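Local coordinates for protein mannose-specific lectin 1 chain 2 (Remusatia vivipara, PDB 3R0E) that probably binds mannose and, like related lectins, agglutinates rabbit erythrocytes, as one chain of a secreted beta-prism II (bulb-type) lectin, at residues B[2-7]-B[11-16]. Residues are numbered along the deposited sequence; the frame is centred on the assembly and turned at random.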
loop_
_atom_site.group_PDB
_atom_site.type_symbol
_atom_site.label_atom_id
_atom_site.label_comp_id
_atom_site.label_asym_id
_atom_site.label_seq_id
_atom_site.Cartn_x
_atom_site.Cartn_y
_atom_site.Cartn_z
ATOM N N ILE B 2 0.026 2.238 15.634
ATOM C CA ILE B 2 -0.076 1.175 14.641
ATOM C C ILE B 2 1.294 0.497 14.492
ATOM O O ILE B 2 2.322 1.188 14.425
ATOM C CB ILE B 2 -0.593 1.757 13.289
ATOM C CG1 ILE B 2 -1.992 2.376 13.487
ATOM C CG2 ILE B 2 -0.591 0.698 12.176
ATOM C CD1 ILE B 2 -2.350 3.499 12.500
ATOM N N PRO B 3 1.316 -0.856 14.471
ATOM C CA PRO B 3 2.568 -1.585 14.199
ATOM C C PRO B 3 3.169 -1.180 12.857
ATOM O O PRO B 3 2.434 -0.904 11.896
ATOM C CB PRO B 3 2.134 -3.057 14.160
ATOM C CG PRO B 3 0.893 -3.111 15.000
ATOM C CD PRO B 3 0.204 -1.770 14.803
ATOM N N PHE B 4 4.495 -1.120 12.813
ATOM C CA PHE B 4 5.213 -0.805 11.585
ATOM C C PHE B 4 5.384 -2.029 10.698
ATOM O O PHE B 4 5.564 -3.146 11.188
ATOM C CB PHE B 4 6.569 -0.132 11.880
ATOM C CG PHE B 4 6.468 1.360 12.077
ATOM C CD1 PHE B 4 6.503 2.227 10.978
ATOM C CD2 PHE B 4 6.304 1.904 13.356
ATOM C CE1 PHE B 4 6.391 3.616 11.153
ATOM C CE2 PHE B 4 6.185 3.290 13.542
ATOM C CZ PHE B 4 6.231 4.145 12.435
ATOM N N THR B 5 5.259 -1.798 9.393
ATOM C CA THR B 5 5.663 -2.746 8.351
ATOM C C THR B 5 6.671 -2.005 7.475
ATOM O O THR B 5 6.523 -0.802 7.227
ATOM C CB THR B 5 4.476 -3.223 7.482
ATOM O OG1 THR B 5 3.421 -3.710 8.316
ATOM C CG2 THR B 5 4.922 -4.343 6.524
ATOM N N ASN B 6 7.679 -2.742 7.008
ATOM C CA ASN B 6 8.857 -2.175 6.348
ATOM C C ASN B 6 8.587 -1.308 5.117
ATOM O O ASN B 6 9.305 -0.350 4.877
ATOM C CB ASN B 6 9.822 -3.299 5.970
ATOM C CG ASN B 6 9.204 -4.285 4.983
ATOM O OD1 ASN B 6 8.247 -5.009 5.315
ATOM N ND2 ASN B 6 9.735 -4.307 3.751
ATOM N N ASN B 7 7.573 -1.653 4.328
ATOM C CA ASN B 7 7.306 -0.934 3.084
ATOM C C ASN B 7 6.041 -0.076 3.123
ATOM O O ASN B 7 5.603 0.431 2.085
ATOM C CB ASN B 7 7.250 -1.912 1.901
ATOM C CG ASN B 7 6.093 -2.883 2.000
ATOM O OD1 ASN B 7 5.629 -3.209 3.092
ATOM N ND2 ASN B 7 5.628 -3.356 0.860
ATOM N N SER B 11 -1.815 6.228 7.717
ATOM C CA SER B 11 -2.245 7.461 8.351
ATOM C C SER B 11 -1.951 7.444 9.841
ATOM O O SER B 11 -2.229 6.463 10.517
ATOM C CB SER B 11 -3.747 7.671 8.104
ATOM O OG SER B 11 -4.026 7.761 6.714
ATOM N N GLY B 12 -1.373 8.531 10.344
ATOM C CA GLY B 12 -1.014 8.623 11.761
ATOM C C GLY B 12 0.395 8.150 12.093
ATOM O O GLY B 12 0.947 8.545 13.115
ATOM N N GLN B 13 0.982 7.307 11.244
ATOM C CA GLN B 13 2.327 6.804 11.501
ATOM C C GLN B 13 3.372 7.863 11.152
ATOM O O GLN B 13 3.140 8.728 10.294
ATOM C CB GLN B 13 2.602 5.498 10.752
ATOM C CG GLN B 13 1.766 4.338 11.243
ATOM C CD GLN B 13 2.261 3.000 10.744
ATOM O OE1 GLN B 13 2.380 2.771 9.533
ATOM N NE2 GLN B 13 2.546 2.099 11.674
ATOM N N VAL B 14 4.518 7.778 11.824
ATOM C CA VAL B 14 5.551 8.797 11.733
ATOM C C VAL B 14 6.933 8.150 11.507
ATOM O O VAL B 14 7.254 7.127 12.121
ATOM C CB VAL B 14 5.529 9.681 13.006
ATOM C CG1 VAL B 14 6.783 10.488 13.140
ATOM C CG2 VAL B 14 4.332 10.622 12.987
ATOM N N LEU B 15 7.731 8.746 10.618
ATOM C CA LEU B 15 9.129 8.363 10.405
ATOM C C LEU B 15 10.005 9.558 10.674
ATOM O O LEU B 15 9.688 10.660 10.237
ATOM C CB LEU B 15 9.387 7.961 8.958
ATOM C CG LEU B 15 8.863 6.678 8.339
ATOM C CD1 LEU B 15 9.417 6.577 6.922
ATOM C CD2 LEU B 15 9.268 5.471 9.170
ATOM N N TYR B 16 11.125 9.344 11.353
ATOM C CA TYR B 16 12.063 10.426 11.640
ATOM C C TYR B 16 13.465 9.880 11.869
ATOM O O TYR B 16 13.654 8.663 12.011
ATOM C CB TYR B 16 11.606 11.247 12.856
ATOM C CG TYR B 16 11.432 10.428 14.122
ATOM C CD1 TYR B 16 10.230 9.755 14.379
ATOM C CD2 TYR B 16 12.467 10.311 15.056
ATOM C CE1 TYR B 16 10.059 8.985 15.526
ATOM C CE2 TYR B 16 12.302 9.538 16.221
ATOM C CZ TYR B 16 11.094 8.882 16.443
ATOM O OH TYR B 16 10.911 8.116 17.575
HETATM O O HOH W 1 4.069 0.697 8.755
#
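Across from Gln13, residues 2-5 of the N-terminal loop 2-7 of this beta-prism II domain are extended, and the chain turns at Asn6 and Asn7, without pairing as a strand: the nearest CA atoms, those of Ile2 and Gln13, are 6.9 Å apart. Segment 11-16 turns at Gly12, where phi is positive, and then enters strand 14-16, an outermost strand of its four-stranded antiparallel sheet. Strand 8-10, which joins the two segments, belongs to another sheet of the prism, and Leu9 on it touches both Phe4 and Leu15.

The side chain of Gln13, extended beyond CG, bridges the gap. Its NE2 donates to Ile2 O at 2.9 Å, the oxygen lying almost in the amide plane while the nitrogen stands above the carbonyl plane, 71° out of it. A weak bond from Gln13 NE2 to Pro3 O measures 3.0 Å, so one amide nitrogen ties down two successive carbonyls. Gln13 OE1 accepts from Phe10 N and from a water that in turn accepts from Thr5 N; bonds at both ends of the amide should fix its rotation.

That amide stacks on Phe4, the planes 16° apart, with Gln13 NE2 3.9 Å above the ring centre. Ile2 crosses the glutamine at about a right angle, its CG2 lying 3.5 Å from Gln13 NE2. Beyond the stack, Phe4 CE1 packs 4.0 Å from Leu15 CD2, and the ring edge meets a backbone carbonyl, Phe4 CZ lying 3.2 Å from Val14 O.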